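Protein argonaute (Methanocaldococcus jannaschii, PDB 5G5S) cleaves single-stranded DNA targets matched by short single-stranded DNA guides, and may help defend the cell against invading genetic elements. Local coordinates at residues 584-587 with 588-592; 15-19 with 20-24; 248-252 with 253-257; 607-611 with 612-616. All coordinates share one frame; numbering follows the deposited sequence.

Contact 1 (584-587 with 588-592); sequences KEIS and KELNS
Residues Ser-587 to Ser-592 form the C-terminal cap of helix 577-590, the helix of a beta-alpha-beta unit in the PIWI domain that links strand 566-571 to strand 593-600. The last regular turns are held by Glu-589 N to Glu-585 O and by Leu-590 N to Ile-586 O, the latter 2.8 Å long. Asn-591 then takes a positive phi of 64° and breaks the helix. Its turn brings Ser-592 N to Ser-587 O at 3.1 Å, a six-to-one bond, so that the ending resembles a Schellman motif without completing one. Asn-591 N approaches the same oxygen, but its bond is weak.

On one flank, Ile-586 and Leu-590 run side by side and meet through CG2 and CD1, 4.0 Å apart, both resting on Ile-551 of helix 547-556. On another, Glu-585 is bent at chi2 while Lys-588 stretches out alongside it. The carboxylate lies nearer the aliphatic end of the lysine, with OE1 3.2 Å from CE, than the ammonium: OE1 to NZ of Lys-588 is a long salt bridge of 3.9 Å.

The buried Ser-587 hydroxyl also has work to do, bonding to Gly-647 N beyond the helix. With OG between the backbone N and carbonyl carbon (chi1 69°), it turns back along the helix and gives a hydrogen bond of 2.7 Å to Lys-584 O.

Contact 2 (15-19 with 20-24); sequences YKIKE and EFIPK
Lys-18 O takes the N-H of Phe-21 at 3.0 Å. The next pair repeats the pattern: Ile-22 N reaches Glu-19 O at 3.1 Å. These two consecutive i to i+3 bonds wind the chain into a short 3-10 turn just after strand 14-16.

Apolar side chains from before and after the turn meet beside it. Ile-17 uses CG2, placed anti to its own backbone N, as the hub: this methyl lies 3.9 Å from Phe-21 CB and equally far from Ile-22 CG1, the branches crossing at a slant. Ile-22 also brings CD1 to 3.4 Å from Ile-17 O. Lys-18 touches the phenylalanine through CB, 3.7 Å from ring atom CD2, while Glu-20 CB sits over the centre of one ring face.

The turn carries the chain from the sheet containing strand 14-16 toward strand 25-31 of the N-terminal domain. Phe-21 meets Phe-296 edge-to-face and, with Ile-17, rests on Leu-108 of helix 97-111; Ile-17 and Ile-22 both lean on Tyr-151 of strand 150-163.

Contact 3 (248-252 with 253-257); sequences EPFAP and QFCNL
Ala-251 and Phe-254 meet methyl to ring face, while Phe-250 and Cys-255 meet ring edge to sulfur; these two differently turned aromatic contacts define a tight corner of the PAZ domain, leading into strand 255-260. CB of Ala-251 stands 3.9 Å from the centroid of the Phe-254 ring and only 19° off its normal, a CH-pi contact displaced from the centre toward the rim. Its nearest ring atom is CD2 of Phe-254, at 3.7 Å. Phe-250, one residue earlier, sends its CB roughly the opposite way from that of Ala-251. Its ring therefore belongs to another flank, where SG of Cys-255 lies near the ring plane, 87° off the normal and 4.1 Å from CD2 of Phe-250. The cysteine sulfur gets there because it is anti to its carbonyl carbon and beside its backbone N (chi1 -37°).

The backbone sets up both meetings. Phe-254 N donates to Ala-251 O at 2.7 Å, and Cys-255 N makes a weaker bond of 3.4 Å to Pro-252 O, giving two overlapping turns, 251-254 and 252-255, which bring the side chains of Phe-254 and Cys-255 to those of Ala-251 and Phe-250. Phe-254 is also stacked with Phe-231 and packs on helix 206-219, whereas Phe-250 lies beside Tyr-196, a residue that interacts with the 3' end of the guide DNA.

The chemistry between the side chains is thus largely dispersive, and the hydrogen bonds across the turn are main-chain ones; at the Phe-250 edge, the sulfur may gain a little from the slightly positive ring hydrogens.

Contact 4 (607-611 with 612-616); sequences VFTSD and YRIGS
A local turn contact joins Asp-611 to Tyr-612 and Ile-614 where a loop of the PIWI domain enters strand 614-618, running from an ST turn into a G1 beta bulge. The loop folds over the first residue of the strand. In the ST turn, Thr-609 OG1 accepts the N-H of Asp-611 at 3.2 Å, nearly straight at 169°. The bulge follows at Arg-613 and Ile-614, which both face Leu-625 on the neighbouring strand 621-625.

At the end of the ST turn, the carboxylate of Asp-611 is put to use on both oxygens. OD1 takes a weak bond of 2.9 Å from Tyr-612 N and also forms a salt bridge with Lys-308, whose NZ bonds to Tyr-612 O as well. OD2 is hydrogen-bonded to the hydroxyl of Tyr-10, so Lys-308 and Tyr-10 together probably fix the carboxylate's rotation. The Tyr-612 ring turns an edge toward Ser-610 O, 4.1 Å from CD1.

Ile-614 closes the bend from the strand side. Its CG1, lodged between backbone N and carbonyl carbon (chi1 59°), carries CD1 tip to tip against CG2 of Thr-609 at 4.1 Å, while CG2 of Ile-614 lies 3.8 Å from Asp-611 OD2.

How the contacts relate
Along the chain the order is contact 2, contact 3, contact 1, contact 4, in series and without overlap. Contacts 1 and 4 both belong to the PIWI domain and border the same mixed beta-sheet, at strands 593-600 and 614-618, yet their centres are about 38 Å apart. Contacts 2 and 3 share an antiparallel beta-sheet, one near strand 14-16, the other at strand 255-260 in PAZ, with centres about 44 Å apart. Contacts 3 and 4 lie on opposite sides of the chain's centre. Only contacts 2 and 4 touch, through Tyr-15 OH and Phe-608 CZ at 3.6 Å, so residues near the N-terminus pack directly against the PIWI domain.

Contact 1 (584-587 with 588-592)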
loop_
_atom_site.group_PDB
_atom_site.type_symbol
_atom_site.label_atom_id
_atom_site.label_comp_id
_atom_site.label_asym_id
_atom_site.label_seq_id
_atom_site.Cartn_x
_atom_site.Cartn_y
_atom_site.Cartn_z
ATOM N N LYS A 584 -15.013 -4.610 22.007
ATOM C CA LYS A 584 -16.284 -5.102 22.546
ATOM C C LYS A 584 -16.919 -4.014 23.427
ATOM O O LYS A 584 -18.101 -3.732 23.267
ATOM C CB LYS A 584 -16.082 -6.387 23.368
ATOM C CG LYS A 584 -16.072 -7.655 22.529
ATOM C CD LYS A 584 -16.288 -8.903 23.388
ATOM C CE LYS A 584 -15.009 -9.646 23.673
ATOM N NZ LYS A 584 -15.229 -10.767 24.625
ATOM N N GLU A 585 -16.117 -3.366 24.303
ATOM C CA GLU A 585 -16.558 -2.286 25.202
ATOM C C GLU A 585 -16.906 -0.993 24.455
ATOM O O GLU A 585 -17.905 -0.359 24.784
ATOM C CB GLU A 585 -15.526 -2.015 26.321
ATOM C CG GLU A 585 -15.284 -3.184 27.268
ATOM C CD GLU A 585 -16.515 -3.749 27.951
ATOM O OE1 GLU A 585 -17.130 -3.023 28.766
ATOM O OE2 GLU A 585 -16.872 -4.912 27.657
ATOM N N ILE A 586 -16.087 -0.610 23.460
ATOM C CA ILE A 586 -16.279 0.579 22.628
ATOM C C ILE A 586 -17.620 0.540 21.862
ATOM O O ILE A 586 -18.304 1.564 21.799
ATOM C CB ILE A 586 -15.019 0.846 21.736
ATOM C CG1 ILE A 586 -14.182 1.988 22.313
ATOM C CG2 ILE A 586 -15.349 1.112 20.265
ATOM C CD1 ILE A 586 -12.707 1.937 21.957
ATOM N N SER A 587 -17.999 -0.642 21.318
ATOM C CA SER A 587 -19.239 -0.837 20.566
ATOM C C SER A 587 -20.456 -0.570 21.436
ATOM O O SER A 587 -21.407 0.064 20.972
ATOM C CB SER A 587 -19.303 -2.238 19.954
ATOM O OG SER A 587 -19.444 -3.255 20.936
ATOM N N LYS A 588 -20.432 -1.045 22.703
ATOM C CA LYS A 588 -21.543 -0.788 23.609
ATOM C C LYS A 588 -21.517 0.631 24.173
ATOM O O LYS A 588 -22.576 1.217 24.370
ATOM C CB LYS A 588 -21.767 -1.905 24.648
ATOM C CG LYS A 588 -20.721 -2.073 25.735
ATOM C CD LYS A 588 -21.147 -3.223 26.634
ATOM C CE LYS A 588 -20.149 -3.541 27.715
ATOM N NZ LYS A 588 -20.648 -4.603 28.629
ATOM N N GLU A 589 -20.321 1.214 24.338
ATOM C CA GLU A 589 -20.174 2.595 24.799
ATOM C C GLU A 589 -20.657 3.582 23.727
ATOM O O GLU A 589 -21.350 4.536 24.066
ATOM C CB GLU A 589 -18.722 2.891 25.225
ATOM C CG GLU A 589 -18.536 4.216 25.953
ATOM C CD GLU A 589 -19.348 4.382 27.225
ATOM O OE1 GLU A 589 -18.915 3.855 28.275
ATOM O OE2 GLU A 589 -20.426 5.018 27.167
ATOM N N LEU A 590 -20.324 3.337 22.434
ATOM C CA LEU A 590 -20.765 4.192 21.319
ATOM C C LEU A 590 -22.179 3.878 20.823
ATOM O O LEU A 590 -22.798 4.753 20.221
ATOM C CB LEU A 590 -19.811 4.100 20.122
ATOM C CG LEU A 590 -18.389 4.645 20.256
ATOM C CD1 LEU A 590 -17.552 4.189 19.066
ATOM C CD2 LEU A 590 -18.372 6.164 20.359
ATOM N N ASN A 591 -22.684 2.637 21.059
ATOM C CA ASN A 591 -23.970 2.115 20.552
ATOM C C ASN A 591 -23.867 2.071 19.013
ATOM O O ASN A 591 -24.789 2.447 18.275
ATOM C CB ASN A 591 -25.186 2.920 21.043
ATOM C CG ASN A 591 -26.504 2.363 20.562
ATOM O OD1 ASN A 591 -26.745 1.154 20.613
ATOM N ND2 ASN A 591 -27.358 3.226 20.023
ATOM N N SER A 592 -22.691 1.611 18.553
ATOM C CA SER A 592 -22.297 1.547 17.167
ATOM C C SER A 592 -21.882 0.167 16.781
ATOM O O SER A 592 -21.377 -0.587 17.608
ATOM C CB SER A 592 -21.125 2.498 16.923
ATOM O OG SER A 592 -21.518 3.855 17.050
#

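Contact 2 (15-19 with 20-24)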
loop_
_atom_site.group_PDB
_atom_site.type_symbol
_atom_site.label_atom_id
_atom_site.label_comp_id
_atom_site.label_asym_id
_atom_site.label_seq_id
_atom_site.Cartn_x
_atom_site.Cartn_y
_atom_site.Cartn_z
ATOM N N TYR A 15 -1.283 -26.225 -3.964
ATOM C CA TYR A 15 -1.045 -27.624 -4.342
ATOM C C TYR A 15 -1.306 -28.521 -3.142
ATOM O O TYR A 15 -0.795 -28.248 -2.048
ATOM C CB TYR A 15 0.387 -27.824 -4.879
ATOM C CG TYR A 15 0.748 -26.873 -5.998
ATOM C CD1 TYR A 15 1.152 -25.565 -5.729
ATOM C CD2 TYR A 15 0.651 -27.265 -7.330
ATOM C CE1 TYR A 15 1.423 -24.666 -6.757
ATOM C CE2 TYR A 15 0.939 -26.377 -8.367
ATOM C CZ TYR A 15 1.310 -25.075 -8.074
ATOM O OH TYR A 15 1.563 -24.193 -9.085
ATOM N N LYS A 16 -2.108 -29.588 -3.351
ATOM C CA LYS A 16 -2.503 -30.533 -2.316
ATOM C C LYS A 16 -1.327 -31.251 -1.691
ATOM O O LYS A 16 -0.559 -31.906 -2.400
ATOM C CB LYS A 16 -3.555 -31.543 -2.833
ATOM N N ILE A 17 -1.181 -31.113 -0.357
ATOM C CA ILE A 17 -0.137 -31.783 0.426
ATOM C C ILE A 17 -0.529 -33.261 0.525
ATOM O O ILE A 17 -1.673 -33.575 0.859
ATOM C CB ILE A 17 0.055 -31.136 1.833
ATOM C CG1 ILE A 17 0.452 -29.636 1.729
ATOM C CG2 ILE A 17 1.079 -31.921 2.689
ATOM C CD1 ILE A 17 0.025 -28.809 2.926
ATOM N N LYS A 18 0.427 -34.150 0.227
ATOM C CA LYS A 18 0.260 -35.604 0.271
ATOM C C LYS A 18 0.084 -36.069 1.701
ATOM O O LYS A 18 0.668 -35.487 2.622
ATOM C CB LYS A 18 1.435 -36.316 -0.413
ATOM C CG LYS A 18 1.476 -36.046 -1.908
ATOM C CD LYS A 18 2.716 -36.603 -2.567
ATOM C CE LYS A 18 2.671 -36.396 -4.062
ATOM N NZ LYS A 18 3.914 -36.868 -4.709
ATOM N N GLU A 19 -0.782 -37.083 1.870
ATOM C CA GLU A 19 -1.212 -37.748 3.108
ATOM C C GLU A 19 -0.107 -37.981 4.146
ATOM O O GLU A 19 -0.281 -37.608 5.308
ATOM C CB GLU A 19 -1.910 -39.073 2.768
ATOM C CG GLU A 19 -3.186 -38.914 1.958
ATOM C CD GLU A 19 -4.450 -39.193 2.744
ATOM O OE1 GLU A 19 -4.968 -38.251 3.387
ATOM O OE2 GLU A 19 -4.915 -40.356 2.729
ATOM N N GLU A 20 1.023 -38.586 3.723
ATOM C CA GLU A 20 2.193 -38.900 4.562
ATOM C C GLU A 20 2.775 -37.687 5.296
ATOM O O GLU A 20 3.403 -37.848 6.343
ATOM C CB GLU A 20 3.306 -39.587 3.738
ATOM C CG GLU A 20 3.037 -39.702 2.241
ATOM C CD GLU A 20 4.241 -39.910 1.338
ATOM O OE1 GLU A 20 5.304 -40.354 1.832
ATOM O OE2 GLU A 20 4.112 -39.639 0.122
ATOM N N PHE A 21 2.566 -36.481 4.738
ATOM C CA PHE A 21 3.077 -35.210 5.250
ATOM C C PHE A 21 2.076 -34.398 6.088
ATOM O O PHE A 21 2.411 -33.316 6.577
ATOM C CB PHE A 21 3.711 -34.390 4.106
ATOM C CG PHE A 21 4.605 -35.235 3.230
ATOM C CD1 PHE A 21 5.822 -35.713 3.705
ATOM C CD2 PHE A 21 4.193 -35.628 1.964
ATOM C CE1 PHE A 21 6.629 -36.535 2.911
ATOM C CE2 PHE A 21 5.001 -36.447 1.171
ATOM C CZ PHE A 21 6.215 -36.891 1.648
ATOM N N ILE A 22 0.862 -34.925 6.269
ATOM C CA ILE A 22 -0.147 -34.293 7.111
ATOM C C ILE A 22 -0.131 -35.021 8.470
ATOM O O ILE A 22 -0.327 -36.242 8.503
ATOM C CB ILE A 22 -1.558 -34.286 6.458
ATOM C CG1 ILE A 22 -1.583 -33.422 5.183
ATOM C CG2 ILE A 22 -2.640 -33.821 7.462
ATOM C CD1 ILE A 22 -2.622 -33.860 4.158
ATOM N N PRO A 23 0.108 -34.311 9.601
ATOM C CA PRO A 23 0.080 -34.999 10.904
ATOM C C PRO A 23 -1.321 -35.498 11.259
ATOM O O PRO A 23 -2.314 -34.855 10.926
ATOM C CB PRO A 23 0.577 -33.935 11.883
ATOM C CG PRO A 23 0.338 -32.634 11.214
ATOM C CD PRO A 23 0.360 -32.859 9.745
ATOM N N LYS A 24 -1.408 -36.677 11.872
ATOM C CA LYS A 24 -2.701 -37.252 12.256
ATOM C C LYS A 24 -3.218 -36.588 13.542
ATOM O O LYS A 24 -4.422 -36.328 13.675
ATOM C CB LYS A 24 -2.589 -38.781 12.437
ATOM C CG LYS A 24 -2.774 -39.557 11.147
#

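Contact 3 (248-252 with 253-257)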
loop_
_atom_site.group_PDB
_atom_site.type_symbol
_atom_site.label_atom_id
_atom_site.label_comp_id
_atom_site.label_asym_id
_atom_site.label_seq_id
_atom_site.Cartn_x
_atom_site.Cartn_y
_atom_site.Cartn_z
ATOM N N GLU A 248 18.236 3.806 16.490
ATOM C CA GLU A 248 19.611 4.168 16.147
ATOM C C GLU A 248 19.692 5.002 14.848
ATOM O O GLU A 248 18.849 4.821 13.959
ATOM C CB GLU A 248 20.487 2.904 16.043
ATOM N N PRO A 249 20.689 5.921 14.719
ATOM C CA PRO A 249 20.800 6.714 13.482
ATOM C C PRO A 249 21.465 5.942 12.340
ATOM O O PRO A 249 22.408 5.171 12.555
ATOM C CB PRO A 249 21.636 7.934 13.905
ATOM C CG PRO A 249 21.981 7.731 15.371
ATOM C CD PRO A 249 21.760 6.284 15.668
ATOM N N PHE A 250 20.972 6.176 11.113
ATOM C CA PHE A 250 21.443 5.531 9.883
ATOM C C PHE A 250 22.221 6.503 8.993
ATOM O O PHE A 250 21.923 7.699 8.973
ATOM C CB PHE A 250 20.242 4.958 9.115
ATOM C CG PHE A 250 19.635 3.715 9.721
ATOM C CD1 PHE A 250 19.021 3.755 10.968
ATOM C CD2 PHE A 250 19.651 2.508 9.031
ATOM C CE1 PHE A 250 18.457 2.608 11.524
ATOM C CE2 PHE A 250 19.081 1.360 9.585
ATOM C CZ PHE A 250 18.478 1.421 10.824
ATOM N N ALA A 251 23.218 5.989 8.266
ATOM C CA ALA A 251 24.020 6.777 7.329
ATOM C C ALA A 251 23.717 6.250 5.906
ATOM O O ALA A 251 24.108 5.118 5.599
ATOM C CB ALA A 251 25.499 6.647 7.659
ATOM N N PRO A 252 22.963 7.017 5.055
ATOM C CA PRO A 252 22.596 6.520 3.710
ATOM C C PRO A 252 23.698 5.893 2.852
ATOM O O PRO A 252 23.396 5.020 2.044
ATOM C CB PRO A 252 21.930 7.729 3.042
ATOM C CG PRO A 252 22.270 8.902 3.906
ATOM C CD PRO A 252 22.377 8.351 5.286
ATOM N N GLN A 253 24.967 6.290 3.069
ATOM C CA GLN A 253 26.148 5.737 2.394
ATOM C C GLN A 253 26.365 4.255 2.764
ATOM O O GLN A 253 26.920 3.503 1.964
ATOM C CB GLN A 253 27.405 6.559 2.757
ATOM C CG GLN A 253 28.557 6.437 1.752
ATOM C CD GLN A 253 29.766 7.309 2.043
ATOM O OE1 GLN A 253 29.680 8.394 2.631
ATOM N NE2 GLN A 253 30.920 6.885 1.556
ATOM N N PHE A 254 25.933 3.853 3.977
ATOM C CA PHE A 254 26.096 2.507 4.528
ATOM C C PHE A 254 24.963 1.533 4.173
ATOM O O PHE A 254 25.075 0.341 4.478
ATOM C CB PHE A 254 26.264 2.578 6.067
ATOM C CG PHE A 254 27.404 3.396 6.653
ATOM C CD1 PHE A 254 28.367 3.981 5.834
ATOM C CD2 PHE A 254 27.519 3.570 8.027
ATOM C CE1 PHE A 254 29.411 4.732 6.378
ATOM C CE2 PHE A 254 28.567 4.320 8.571
ATOM C CZ PHE A 254 29.504 4.897 7.742
ATOM N N CYS A 255 23.879 2.029 3.543
ATOM C CA CYS A 255 22.704 1.224 3.207
ATOM C C CYS A 255 22.516 1.004 1.700
ATOM O O CYS A 255 23.045 1.768 0.884
ATOM C CB CYS A 255 21.444 1.820 3.838
ATOM S SG CYS A 255 21.698 2.537 5.487
ATOM N N ASN A 256 21.716 -0.030 1.350
ATOM C CA ASN A 256 21.352 -0.377 -0.028
ATOM C C ASN A 256 19.866 -0.595 -0.188
ATOM O O ASN A 256 19.255 -1.273 0.638
ATOM C CB ASN A 256 22.070 -1.624 -0.490
ATOM C CG ASN A 256 23.547 -1.451 -0.555
ATOM O OD1 ASN A 256 24.236 -1.537 0.457
ATOM N ND2 ASN A 256 24.047 -1.164 -1.747
ATOM N N LEU A 257 19.299 -0.076 -1.289
ATOM C CA LEU A 257 17.889 -0.238 -1.632
ATOM C C LEU A 257 17.599 -1.672 -2.039
ATOM O O LEU A 257 18.401 -2.288 -2.737
ATOM C CB LEU A 257 17.478 0.702 -2.762
ATOM C CG LEU A 257 17.285 2.150 -2.386
ATOM C CD1 LEU A 257 17.458 3.014 -3.583
ATOM C CD2 LEU A 257 15.917 2.390 -1.741
#

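Contact 4 (607-611 with 612-616)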
loop_
_atom_site.group_PDB
_atom_site.type_symbol
_atom_site.label_atom_id
_atom_site.label_comp_id
_atom_site.label_asym_id
_atom_site.label_seq_id
_atom_site.Cartn_x
_atom_site.Cartn_y
_atom_site.Cartn_z
ATOM N N VAL A 607 -3.076 -15.991 -9.004
ATOM C CA VAL A 607 -4.146 -16.512 -9.864
ATOM C C VAL A 607 -3.555 -16.609 -11.267
ATOM O O VAL A 607 -3.094 -15.606 -11.817
ATOM C CB VAL A 607 -5.457 -15.680 -9.826
ATOM C CG1 VAL A 607 -6.609 -16.460 -10.456
ATOM C CG2 VAL A 607 -5.813 -15.273 -8.399
ATOM N N PHE A 608 -3.517 -17.830 -11.825
ATOM C CA PHE A 608 -2.925 -18.075 -13.133
ATOM C C PHE A 608 -3.876 -17.648 -14.268
ATOM O O PHE A 608 -4.397 -18.492 -15.002
ATOM C CB PHE A 608 -2.447 -19.543 -13.256
ATOM C CG PHE A 608 -1.561 -20.100 -12.151
ATOM C CD1 PHE A 608 -0.862 -19.249 -11.290
ATOM C CD2 PHE A 608 -1.382 -21.473 -12.007
ATOM C CE1 PHE A 608 -0.054 -19.765 -10.272
ATOM C CE2 PHE A 608 -0.546 -21.986 -11.012
ATOM C CZ PHE A 608 0.114 -21.132 -10.155
ATOM N N THR A 609 -4.123 -16.317 -14.372
ATOM C CA THR A 609 -4.996 -15.694 -15.373
ATOM C C THR A 609 -4.687 -14.218 -15.651
ATOM O O THR A 609 -4.163 -13.508 -14.789
ATOM C CB THR A 609 -6.491 -15.871 -15.010
ATOM O OG1 THR A 609 -7.260 -15.510 -16.157
ATOM C CG2 THR A 609 -6.934 -15.013 -13.798
ATOM N N SER A 610 -5.110 -13.743 -16.821
ATOM C CA SER A 610 -4.978 -12.342 -17.215
ATOM C C SER A 610 -6.323 -11.627 -17.027
ATOM O O SER A 610 -6.414 -10.413 -17.221
ATOM C CB SER A 610 -4.486 -12.226 -18.653
ATOM O OG SER A 610 -3.178 -12.764 -18.758
ATOM N N ASP A 611 -7.358 -12.385 -16.626
ATOM C CA ASP A 611 -8.694 -11.860 -16.343
ATOM C C ASP A 611 -8.688 -11.076 -15.008
ATOM O O ASP A 611 -7.807 -11.269 -14.166
ATOM C CB ASP A 611 -9.740 -12.996 -16.348
ATOM C CG ASP A 611 -11.202 -12.558 -16.344
ATOM O OD1 ASP A 611 -11.481 -11.384 -16.710
ATOM O OD2 ASP A 611 -12.068 -13.385 -15.971
ATOM N N TYR A 612 -9.645 -10.161 -14.856
ATOM C CA TYR A 612 -9.761 -9.247 -13.731
ATOM C C TYR A 612 -11.230 -8.989 -13.421
ATOM O O TYR A 612 -12.088 -9.482 -14.149
ATOM C CB TYR A 612 -9.018 -7.929 -14.054
ATOM C CG TYR A 612 -9.596 -7.168 -15.233
ATOM C CD1 TYR A 612 -9.271 -7.514 -16.543
ATOM C CD2 TYR A 612 -10.468 -6.099 -15.039
ATOM C CE1 TYR A 612 -9.832 -6.845 -17.628
ATOM C CE2 TYR A 612 -11.033 -5.420 -16.118
ATOM C CZ TYR A 612 -10.690 -5.777 -17.411
ATOM O OH TYR A 612 -11.208 -5.073 -18.475
ATOM N N ARG A 613 -11.522 -8.187 -12.359
ATOM C CA ARG A 613 -12.882 -7.882 -11.890
ATOM C C ARG A 613 -13.468 -9.215 -11.350
ATOM O O ARG A 613 -14.662 -9.470 -11.472
ATOM C CB ARG A 613 -13.725 -7.263 -13.035
ATOM C CG ARG A 613 -14.987 -6.523 -12.622
ATOM C CD ARG A 613 -15.731 -6.005 -13.848
ATOM N NE ARG A 613 -16.898 -6.834 -14.155
ATOM C CZ ARG A 613 -17.781 -6.586 -15.119
ATOM N NH1 ARG A 613 -17.632 -5.531 -15.911
ATOM N NH2 ARG A 613 -18.819 -7.393 -15.299
ATOM N N ILE A 614 -12.587 -10.050 -10.726
ATOM C CA ILE A 614 -12.891 -11.377 -10.175
ATOM C C ILE A 614 -12.491 -11.550 -8.705
ATOM O O ILE A 614 -11.519 -10.954 -8.237
ATOM C CB ILE A 614 -12.371 -12.548 -11.079
ATOM C CG1 ILE A 614 -10.835 -12.486 -11.288
ATOM C CG2 ILE A 614 -13.137 -12.614 -12.414
ATOM C CD1 ILE A 614 -10.194 -13.807 -11.709
ATOM N N GLY A 615 -13.249 -12.386 -8.007
ATOM C CA GLY A 615 -13.044 -12.674 -6.597
ATOM C C GLY A 615 -13.468 -14.069 -6.207
ATOM O O GLY A 615 -14.429 -14.611 -6.760
ATOM N N SER A 616 -12.737 -14.668 -5.255
ATOM C CA SER A 616 -13.042 -16.006 -4.742
ATOM C C SER A 616 -12.665 -16.120 -3.259
ATOM O O SER A 616 -12.150 -15.158 -2.684
ATOM C CB SER A 616 -12.367 -17.084 -5.582
ATOM O OG SER A 616 -12.903 -18.360 -5.286
#